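PDB 6NPS: AxyAgu115A from Amphibacillus xylanus NBRC 15112, which probably hydrolyses alpha-linked glucuronic acid side groups from glucuronoxylans, as a family GH115 alpha-glucuronidase. Local coordinates for residues A[479-482]-A[483-486]; A[468-471]-A[472-475]; A[882-885]-A[886-889]; A[838-841]-A[842-845]. The protein carries 3 engineered substitutions. All blocks are in the same frame, centred on the assembly; numbering follows the deposited sequence.

Contact 1 of 4, residues A[479-482]-A[483-486]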
loop_
_atom_site.group_PDB
_atom_site.type_symbol
_atom_site.label_atom_id
_atom_site.label_comp_id
_atom_site.label_asym_id
_atom_site.label_seq_id
_atom_site.Cartn_x
_atom_site.Cartn_y
_atom_site.Cartn_z
ATOM N N ILE A 479 2.121 -44.664 -13.520
ATOM C CA ILE A 479 1.453 -43.414 -13.166
ATOM C C ILE A 479 0.984 -43.452 -11.706
ATOM O O ILE A 479 0.619 -44.503 -11.169
ATOM C CB ILE A 479 0.279 -43.165 -14.136
ATOM C CG1 ILE A 479 -0.306 -41.763 -13.914
ATOM C CG2 ILE A 479 -0.768 -44.220 -13.948
ATOM C CD1 ILE A 479 -1.015 -41.248 -15.141
ATOM N N ASN A 480 0.990 -42.297 -11.053
ATOM C CA ASN A 480 0.521 -42.166 -9.674
ATOM C C ASN A 480 1.241 -43.132 -8.721
ATOM O O ASN A 480 0.633 -43.734 -7.826
ATOM C CB ASN A 480 -0.998 -42.346 -9.615
ATOM C CG ASN A 480 -1.736 -41.214 -10.342
ATOM O OD1 ASN A 480 -1.351 -40.035 -10.215
ATOM N ND2 ASN A 480 -2.733 -41.559 -11.157
ATOM N N LYS A 481 2.557 -43.275 -8.884
ATOM C CA LYS A 481 3.321 -44.094 -7.946
ATOM C C LYS A 481 4.364 -43.298 -7.154
ATOM O O LYS A 481 5.180 -43.909 -6.448
ATOM C CB LYS A 481 3.997 -45.261 -8.687
ATOM C CG LYS A 481 2.974 -46.257 -9.256
ATOM C CD LYS A 481 3.021 -47.603 -8.527
ATOM C CE LYS A 481 1.724 -48.417 -8.715
ATOM N NZ LYS A 481 0.737 -48.347 -7.586
ATOM N N THR A 482 4.368 -41.957 -7.242
ATOM C CA THR A 482 5.359 -41.205 -6.475
ATOM C C THR A 482 5.028 -41.229 -4.985
ATOM O O THR A 482 5.936 -41.120 -4.159
ATOM C CB THR A 482 5.519 -39.753 -6.995
ATOM O OG1 THR A 482 4.282 -39.054 -6.916
ATOM C CG2 THR A 482 5.999 -39.726 -8.479
ATOM N N ASP A 483 3.752 -41.382 -4.619
ATOM C CA ASP A 483 3.427 -41.625 -3.215
ATOM C C ASP A 483 4.038 -42.933 -2.733
ATOM O O ASP A 483 4.587 -42.998 -1.628
ATOM C CB ASP A 483 1.910 -41.672 -2.997
ATOM C CG ASP A 483 1.266 -40.296 -2.998
ATOM O OD1 ASP A 483 1.986 -39.275 -3.151
ATOM O OD2 ASP A 483 0.020 -40.240 -2.849
ATOM N N ASP A 484 3.863 -44.010 -3.503
ATOM C CA ASP A 484 4.545 -45.269 -3.194
ATOM C C ASP A 484 6.064 -45.100 -3.145
ATOM O O ASP A 484 6.728 -45.681 -2.274
ATOM C CB ASP A 484 4.168 -46.340 -4.213
ATOM C CG ASP A 484 2.755 -46.867 -3.997
ATOM O OD1 ASP A 484 2.137 -46.553 -2.949
ATOM O OD2 ASP A 484 2.257 -47.589 -4.885
ATOM N N TYR A 485 6.642 -44.325 -4.074
ATOM C CA TYR A 485 8.087 -44.086 -4.006
ATOM C C TYR A 485 8.449 -43.429 -2.680
ATOM O O TYR A 485 9.395 -43.845 -1.997
ATOM C CB TYR A 485 8.582 -43.182 -5.148
ATOM C CG TYR A 485 10.103 -43.041 -5.059
ATOM C CD1 TYR A 485 10.922 -43.954 -5.681
ATOM C CD2 TYR A 485 10.703 -42.016 -4.291
ATOM C CE1 TYR A 485 12.335 -43.871 -5.582
ATOM C CE2 TYR A 485 12.077 -41.919 -4.174
ATOM C CZ TYR A 485 12.888 -42.844 -4.823
ATOM O OH TYR A 485 14.247 -42.750 -4.715
ATOM N N THR A 486 7.681 -42.403 -2.292
ATOM C CA THR A 486 7.982 -41.681 -1.060
ATOM C C THR A 486 7.935 -42.628 0.119
ATOM O O THR A 486 8.849 -42.647 0.955
ATOM C CB THR A 486 6.999 -40.515 -0.894
ATOM O OG1 THR A 486 7.051 -39.723 -2.080
ATOM C CG2 THR A 486 7.335 -39.599 0.304
HETATM O O HOH W 1 1.421 -44.217 -5.240
HETATM O O HOH W 2 4.199 -38.169 -4.214
#
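Thr-486 and Thr-482 meet because the Thr-486 hydroxyl stands beside its own backbone N and anti to its carbonyl carbon (chi1 -54°). This turns OG1 back along the helix, 2.7 Å from Thr-482 O. The backbone of the same residue uses the same acceptor, with Thr-486 N 2.9 Å from Thr-482 O. The two donors come from opposite faces of the carbonyl plane, so one oxygen ties down both the turn and the hydroxyl. Lys-481 is the N-cap residue, and its carbonyl takes the first helical bond, from Tyr-485 N to Lys-481 O at 2.8 Å. Its side chain bends at chi2 (-111°) and again at chi4, which brings the ammonium over to Asp-484. Lys-481 NZ lies 3.2 Å from Asp-484 OD2 in a salt bridge and meets that oxygen nearly end-on to its C-O bond. The carboxylates of Asp-483 and Asp-484 sit in the first turn, where negative charge probably suits the helix dipole. One water accepts from Asp-484 N and donates to Asn-480 O, tying the first turn to the loop before it. Another joins Thr-482 OG1 to Asp-483 OD1. The segment starts helix 482-494 in the glycosyl hydrolase family 115 part of the chain. Thr-482 packs on Leu-428, Pro-429 and Trp-432 of helix 428-440, while Asp-483 and Thr-486 touch Phe-507 of helix 500-519. Tyr-485 OH bonds to Asp-466 of helix 458-469. Before the helix, Asn-480 is hydrogen-bonded to the backbone of Val-819 and Asp-821, at strand 814-821.

Contact 2 of 4, residues A[468-471]-A[472-475]; sequences AYDF and DKWG
Asp-470 O is gripped by two successive amides of the short helix that follows. Trp-474 N lies 3.2 Å from Asp-470 O, in the carbonyl plane, and Lys-473 N adds a weak bond. Lys-473 N also reaches the side chain, 3.2 Å from Asp-470 OD1. This is the N-cap bond of the helix. The amide approaches from above the carboxylate plane, 65° out of it. With CG anti to the backbone N of Asp-470 (chi1 -167°), the carboxylate folds forward over the first turn. Its other oxygen faces the lysine chain, which crosses the aspartate at about a right angle. Lys-473 CE is 3.3 Å from Asp-470 OD2, but NZ stays farther off and the salt bridge is long, 3.9 Å from NZ to OD2. The ammonium also holds a bound glycerol, probably from the crystallisation liquor, together with Trp-474 NE1. A water lies 2.7 Å from Asp-470 OD1 and more weakly meets Asp-472. At the far end of the turn Gly-475 N donates to Phe-471 O at 2.7 Å. The same glycine lays its CA over the centre of the Phe-471 ring, 3.8 Å from the centroid and 9° off the ring normal. This is a CH-pi contact that seats the helix end on the aromatic side chain. The link joins helix 458-469 to helix 471-474. Phe-471 stacks on Tyr-439 of helix 428-440 and touches Trp-447 of strand 446-450, a strand of the eight-stranded parallel sheet that matches the TIM-barrel clan of this family.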
loop_
_atom_site.group_PDB
_atom_site.type_symbol
_atom_site.label_atom_id
_atom_site.label_comp_id
_atom_site.label_asym_id
_atom_site.label_seq_id
_atom_site.Cartn_x
_atom_site.Cartn_y
_atom_site.Cartn_z
ATOM N N ALA A 468 15.881 -42.472 -13.533
ATOM C CA ALA A 468 16.860 -42.625 -14.615
ATOM C C ALA A 468 17.373 -44.056 -14.692
ATOM O O ALA A 468 17.608 -44.591 -15.788
ATOM C CB ALA A 468 18.059 -41.673 -14.424
ATOM N N TYR A 469 17.564 -44.691 -13.537
ATOM C CA TYR A 469 18.156 -46.023 -13.529
ATOM C C TYR A 469 17.168 -47.089 -13.989
ATOM O O TYR A 469 17.536 -47.972 -14.766
ATOM C CB TYR A 469 18.686 -46.323 -12.129
ATOM C CG TYR A 469 19.267 -47.716 -11.954
ATOM C CD1 TYR A 469 20.545 -48.034 -12.439
ATOM C CD2 TYR A 469 18.540 -48.716 -11.305
ATOM C CE1 TYR A 469 21.072 -49.323 -12.280
ATOM C CE2 TYR A 469 19.068 -50.011 -11.138
ATOM C CZ TYR A 469 20.330 -50.294 -11.627
ATOM O OH TYR A 469 20.834 -51.555 -11.452
ATOM N N ASP A 470 15.910 -47.036 -13.531
ATOM C CA ASP A 470 14.900 -48.089 -13.818
ATOM C C ASP A 470 13.599 -47.413 -14.236
ATOM O O ASP A 470 12.663 -47.223 -13.444
ATOM C CB ASP A 470 14.691 -49.017 -12.611
ATOM C CG ASP A 470 13.906 -50.299 -12.962
ATOM O OD1 ASP A 470 13.274 -50.373 -14.040
ATOM O OD2 ASP A 470 13.920 -51.228 -12.126
ATOM N N PHE A 471 13.547 -47.022 -15.505
ATOM C CA PHE A 471 12.379 -46.284 -15.968
ATOM C C PHE A 471 11.153 -47.192 -16.050
ATOM O O PHE A 471 10.018 -46.727 -15.915
ATOM C CB PHE A 471 12.701 -45.640 -17.320
ATOM C CG PHE A 471 11.724 -44.615 -17.733
ATOM C CD1 PHE A 471 11.831 -43.315 -17.247
ATOM C CD2 PHE A 471 10.671 -44.950 -18.582
ATOM C CE1 PHE A 471 10.910 -42.346 -17.618
ATOM C CE2 PHE A 471 9.729 -43.994 -18.965
ATOM C CZ PHE A 471 9.840 -42.710 -18.488
ATOM N N ASP A 472 11.352 -48.488 -16.258
ATOM C CA ASP A 472 10.198 -49.375 -16.332
ATOM C C ASP A 472 9.503 -49.500 -14.983
ATOM O O ASP A 472 8.270 -49.620 -14.936
ATOM C CB ASP A 472 10.616 -50.733 -16.868
ATOM C CG ASP A 472 11.147 -50.638 -18.299
ATOM O OD1 ASP A 472 10.690 -49.740 -19.048
ATOM O OD2 ASP A 472 12.033 -51.440 -18.670
ATOM N N LYS A 473 10.256 -49.420 -13.876
ATOM C CA LYS A 473 9.618 -49.462 -12.562
ATOM C C LYS A 473 8.937 -48.139 -12.205
ATOM O O LYS A 473 7.845 -48.145 -11.602
ATOM C CB LYS A 473 10.643 -49.823 -11.487
ATOM C CG LYS A 473 9.981 -50.189 -10.161
ATOM C CD LYS A 473 10.959 -50.205 -8.989
ATOM C CE LYS A 473 12.202 -51.023 -9.311
ATOM N NZ LYS A 473 13.267 -50.872 -8.265
ATOM N N TRP A 474 9.590 -46.988 -12.465
ATOM C CA TRP A 474 9.090 -45.740 -11.903
ATOM C C TRP A 474 8.579 -44.762 -12.946
ATOM O O TRP A 474 8.030 -43.721 -12.569
ATOM C CB TRP A 474 10.158 -45.053 -11.044
ATOM C CG TRP A 474 10.549 -45.869 -9.834
ATOM C CD1 TRP A 474 11.737 -46.479 -9.609
ATOM C CD2 TRP A 474 9.730 -46.146 -8.701
ATOM N NE1 TRP A 474 11.713 -47.122 -8.397
ATOM C CE2 TRP A 474 10.485 -46.950 -7.828
ATOM C CE3 TRP A 474 8.416 -45.818 -8.353
ATOM C CZ2 TRP A 474 9.978 -47.435 -6.610
ATOM C CZ3 TRP A 474 7.903 -46.289 -7.129
ATOM C CH2 TRP A 474 8.685 -47.089 -6.281
ATOM N N GLY A 475 8.707 -45.075 -14.235
ATOM C CA GLY A 475 8.362 -44.099 -15.245
ATOM C C GLY A 475 6.946 -44.072 -15.786
ATOM O O GLY A 475 5.948 -44.210 -15.049
HETATM O O HOH W 3 14.202 -50.357 -16.524
#

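Contact 3 of 4, residues A[882-885]-A[886-889]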
loop_
_atom_site.group_PDB
_atom_site.type_symbol
_atom_site.label_atom_id
_atom_site.label_comp_id
_atom_site.label_asym_id
_atom_site.label_seq_id
_atom_site.Cartn_x
_atom_site.Cartn_y
_atom_site.Cartn_z
ATOM N N ILE A 882 -11.997 -27.148 -27.584
ATOM C CA ILE A 882 -13.185 -26.993 -26.745
ATOM C C ILE A 882 -14.431 -27.107 -27.606
ATOM O O ILE A 882 -14.489 -26.577 -28.722
ATOM C CB ILE A 882 -13.216 -25.676 -25.940
ATOM C CG1 ILE A 882 -13.454 -24.480 -26.848
ATOM C CG2 ILE A 882 -11.939 -25.493 -25.110
ATOM C CD1 ILE A 882 -14.069 -23.288 -26.137
ATOM N N GLN A 883 -15.434 -27.802 -27.079
ATOM C CA GLN A 883 -16.721 -27.884 -27.737
ATOM C C GLN A 883 -17.819 -27.703 -26.707
ATOM O O GLN A 883 -17.843 -28.401 -25.687
ATOM C CB GLN A 883 -16.892 -29.210 -28.448
ATOM C CG GLN A 883 -18.217 -29.326 -29.131
ATOM C CD GLN A 883 -18.357 -30.648 -29.815
ATOM O OE1 GLN A 883 -17.603 -31.578 -29.536
ATOM N NE2 GLN A 883 -19.314 -30.748 -30.723
ATOM N N VAL A 884 -18.716 -26.765 -26.981
ATOM C CA VAL A 884 -19.841 -26.451 -26.106
ATOM C C VAL A 884 -21.097 -26.974 -26.774
ATOM O O VAL A 884 -21.431 -26.559 -27.890
ATOM C CB VAL A 884 -19.936 -24.945 -25.831
ATOM C CG1 VAL A 884 -21.216 -24.601 -25.050
ATOM C CG2 VAL A 884 -18.702 -24.497 -25.090
ATOM N N ASN A 885 -21.783 -27.893 -26.099
ATOM C CA ASN A 885 -23.037 -28.484 -26.592
ATOM C C ASN A 885 -22.762 -29.078 -27.974
ATOM O O ASN A 885 -21.820 -29.878 -28.120
ATOM C CB ASN A 885 -24.141 -27.429 -26.530
ATOM C CG ASN A 885 -24.417 -26.942 -25.106
ATOM O OD1 ASN A 885 -24.470 -27.733 -24.159
ATOM N ND2 ASN A 885 -24.605 -25.632 -24.959
ATOM N N GLU A 886 -23.522 -28.719 -29.009
ATOM C CA GLU A 886 -23.333 -29.311 -30.324
ATOM C C GLU A 886 -22.660 -28.375 -31.323
ATOM O O GLU A 886 -22.600 -28.698 -32.514
ATOM C CB GLU A 886 -24.673 -29.806 -30.876
ATOM C CG GLU A 886 -25.107 -31.165 -30.303
ATOM C CD GLU A 886 -23.985 -32.240 -30.225
ATOM O OE1 GLU A 886 -24.163 -33.193 -29.432
ATOM O OE2 GLU A 886 -22.952 -32.170 -30.943
ATOM N N ASN A 887 -22.122 -27.249 -30.871
ATOM C CA ASN A 887 -21.472 -26.322 -31.780
ATOM C C ASN A 887 -20.168 -26.927 -32.312
ATOM O O ASN A 887 -19.728 -28.006 -31.901
ATOM C CB ASN A 887 -21.205 -24.995 -31.077
ATOM C CG ASN A 887 -22.440 -24.438 -30.380
ATOM O OD1 ASN A 887 -23.570 -24.710 -30.794
ATOM N ND2 ASN A 887 -22.235 -23.679 -29.307
ATOM N N ASP A 888 -19.549 -26.227 -33.253
ATOM C CA ASP A 888 -18.295 -26.714 -33.797
ATOM C C ASP A 888 -17.212 -26.718 -32.725
ATOM O O ASP A 888 -17.220 -25.905 -31.794
ATOM C CB ASP A 888 -17.850 -25.858 -34.979
ATOM C CG ASP A 888 -18.780 -25.973 -36.159
ATOM O OD1 ASP A 888 -18.730 -25.083 -37.034
ATOM O OD2 ASP A 888 -19.559 -26.951 -36.211
ATOM N N VAL A 889 -16.283 -27.668 -32.853
ATOM C CA VAL A 889 -15.096 -27.655 -32.013
ATOM C C VAL A 889 -14.295 -26.408 -32.339
ATOM O O VAL A 889 -14.187 -26.004 -33.502
ATOM C CB VAL A 889 -14.263 -28.931 -32.230
ATOM C CG1 VAL A 889 -13.084 -28.967 -31.279
ATOM C CG2 VAL A 889 -15.120 -30.154 -32.025
HETATM O O HOH W 4 -18.287 -25.257 -29.355
HETATM O O HOH W 5 -24.496 -23.387 -26.744
#
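Gln-883 reaches across the turn to Asn-887. Its NE2 is 3.0 Å from Asn-887 O and meets it nearly end-on to the carbonyl. The bond is bent at the hydrogen, 137°, and the acceptor lies 28° out of the amide plane. The chain is fully extended, which carries the amide to the opposite arm. Val-889 crosses this chain at about a right angle and sets CG2 3.8 Å from Gln-883 OE1. That oxygen is bonded to Tyr-933 OH, which, with the NE2 bond, helps fix the amide's rotation. The turn itself closes with Asn-887 N to Val-884 O at 3.1 Å. Beyond it, a water bridges Val-884 N and Asp-888 O, 2.8 Å and 2.7 Å away. Val-889 CA makes a CA-H...O contact with Ile-882 O. Asn-885 is anchored outward: OD1 accepts from Lys-929 N and ND2 bonds to Asn-928, holding the turn against strand 926-934. Asn-885 O is buried without a partner. Residues 884-887 form a type II' beta turn, with Asn-885 at positive phi (56°) in its second position. It begins the connection between the antiparallel strands 879-884 and 890-893 in the C-terminal domain.

Contact 4 of 4, residues A[838-841]-A[842-845]; sequences HYQV and GKDA
Asp-844 turns back on Tyr-839 and Gln-840. From CB its chain rises with CG between the backbone N and the carbonyl carbon (chi1 58°), which puts the carboxylate over these preceding loop residues. Asp-844 CG lies 3.8 Å from Tyr-839 CD2, and the carboxylate plane stands 64° from the ring. At the tip the two oxygens part. Asp-844 OD2 lies in the ring plane at the Tyr-839 edge and accepts from Gln-840 N at 2.8 Å. That bond is almost straight, 176°, and comes nearly end-on to the C-O bond. Asp-844 OD1 takes a water 2.5 Å away, which also donates to His-838 O and accepts from Lys-843 NZ. Gln-840 answers with its own carbonyl. Lys-843 N is 2.9 Å from Gln-840 O, set above the carbonyl plane, while Asp-844 N approaches in that plane, 3.3 Å from Gln-840 O. A weak third bond comes from Ala-845 N. So side chain and backbone clasp Gln-840 from both its N-H and its C=O. Gly-842 sits at positive phi, where a CB would press on the carbonyl before it. Lys-843 NZ also makes a weak bond to Gln-840 OE1, and Tyr-839 CB packs 3.7 Å from Ala-845 CB. The loop joins strand 828-833 to strand 847-854 in the C-terminal domain. Tyr-839 OH bonds to Pro-834 O and Asp-844 O to Thr-807 OG1 of strand 803-808. Val-841 and Ala-845 rest on Tyr-933, and Tyr-839 on Ala-934, of strand 926-934.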
loop_
_atom_site.group_PDB
_atom_site.type_symbol
_atom_site.label_atom_id
_atom_site.label_comp_id
_atom_site.label_asym_id
_atom_site.label_seq_id
_atom_site.Cartn_x
_atom_site.Cartn_y
_atom_site.Cartn_z
ATOM N N HIS A 838 0.744 -35.438 -31.191
ATOM C CA HIS A 838 -0.043 -34.263 -31.551
ATOM C C HIS A 838 -1.393 -34.777 -32.051
ATOM O O HIS A 838 -1.501 -35.298 -33.168
ATOM C CB HIS A 838 0.690 -33.418 -32.593
ATOM C CG HIS A 838 1.995 -32.853 -32.101
ATOM N ND1 HIS A 838 2.171 -31.515 -31.803
ATOM C CD2 HIS A 838 3.184 -33.452 -31.836
ATOM C CE1 HIS A 838 3.410 -31.315 -31.383
ATOM N NE2 HIS A 838 4.046 -32.474 -31.396
ATOM N N TYR A 839 -2.425 -34.638 -31.215
ATOM C CA TYR A 839 -3.743 -35.162 -31.522
ATOM C C TYR A 839 -4.479 -34.230 -32.473
ATOM O O TYR A 839 -4.227 -33.025 -32.501
ATOM C CB TYR A 839 -4.543 -35.321 -30.214
ATOM C CG TYR A 839 -3.951 -36.352 -29.286
ATOM C CD1 TYR A 839 -3.237 -35.981 -28.149
ATOM C CD2 TYR A 839 -4.105 -37.719 -29.559
ATOM C CE1 TYR A 839 -2.689 -36.942 -27.299
ATOM C CE2 TYR A 839 -3.568 -38.676 -28.747
ATOM C CZ TYR A 839 -2.866 -38.298 -27.615
ATOM O OH TYR A 839 -2.331 -39.292 -26.809
ATOM N N GLN A 840 -5.420 -34.782 -33.235
ATOM C CA GLN A 840 -6.283 -33.996 -34.111
ATOM C C GLN A 840 -7.736 -34.245 -33.750
ATOM O O GLN A 840 -8.166 -35.397 -33.685
ATOM C CB GLN A 840 -6.021 -34.353 -35.572
ATOM C CG GLN A 840 -4.618 -34.009 -35.993
ATOM C CD GLN A 840 -4.573 -33.349 -37.349
ATOM O OE1 GLN A 840 -3.788 -33.745 -38.214
ATOM N NE2 GLN A 840 -5.418 -32.336 -37.549
ATOM N N VAL A 841 -8.491 -33.165 -33.523
ATOM C CA VAL A 841 -9.903 -33.302 -33.189
ATOM C C VAL A 841 -10.630 -34.018 -34.310
ATOM O O VAL A 841 -10.406 -33.771 -35.505
ATOM C CB VAL A 841 -10.544 -31.937 -32.881
ATOM C CG1 VAL A 841 -12.047 -32.096 -32.683
ATOM C CG2 VAL A 841 -9.895 -31.264 -31.627
ATOM N N GLY A 842 -11.399 -35.008 -33.937
ATOM C CA GLY A 842 -12.166 -35.783 -34.871
ATOM C C GLY A 842 -11.415 -36.946 -35.427
ATOM O O GLY A 842 -11.941 -37.805 -36.058
ATOM N N LYS A 843 -10.156 -36.993 -35.156
ATOM C CA LYS A 843 -9.356 -38.110 -35.608
ATOM C C LYS A 843 -8.952 -39.086 -34.516
ATOM O O LYS A 843 -9.491 -40.192 -34.421
ATOM C CB LYS A 843 -8.125 -37.447 -36.256
ATOM C CG LYS A 843 -7.160 -38.399 -36.932
ATOM C CD LYS A 843 -6.127 -37.657 -37.807
ATOM C CE LYS A 843 -4.709 -38.150 -37.575
ATOM N NZ LYS A 843 -3.734 -37.005 -37.573
ATOM N N ASP A 844 -8.044 -38.652 -33.649
ATOM C CA ASP A 844 -7.557 -39.471 -32.549
ATOM C C ASP A 844 -7.574 -38.756 -31.197
ATOM O O ASP A 844 -7.149 -39.349 -30.202
ATOM C CB ASP A 844 -6.125 -39.941 -32.856
ATOM C CG ASP A 844 -5.160 -38.766 -33.099
ATOM O OD1 ASP A 844 -3.935 -38.978 -33.187
ATOM O OD2 ASP A 844 -5.632 -37.608 -33.176
ATOM N N ALA A 845 -8.020 -37.502 -31.120
ATOM C CA ALA A 845 -7.939 -36.763 -29.854
ATOM C C ALA A 845 -8.921 -37.324 -28.826
ATOM O O ALA A 845 -10.112 -37.397 -29.109
ATOM C CB ALA A 845 -8.244 -35.286 -30.071
HETATM O O HOH W 6 -2.579 -37.418 -34.544
#

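Overall arrangement
All four contacts are partly buried. Contacts 1 and 2 lie deeper, have more buried residues and open consecutive helices of the GH115 region. They touch through Trp-474 and Tyr-485, whose rings meet edge-to-face. Both mix buried residues with exposed charged ones. Contacts 3 and 4 lie farther out in the C-terminal domain, with more exposed residues, and are turns between strands. They meet at Val-841 and Val-889, and both rest on strand 926-934. Contact 2 has a side-chain cap and a long lysine-aspartate pair; contact 1 has a closer salt bridge and a threonine hydroxyl on a helix carbonyl. Neither turn between strands has a salt bridge across it. Centres of contacts 2 and 3 are about 40 Å apart.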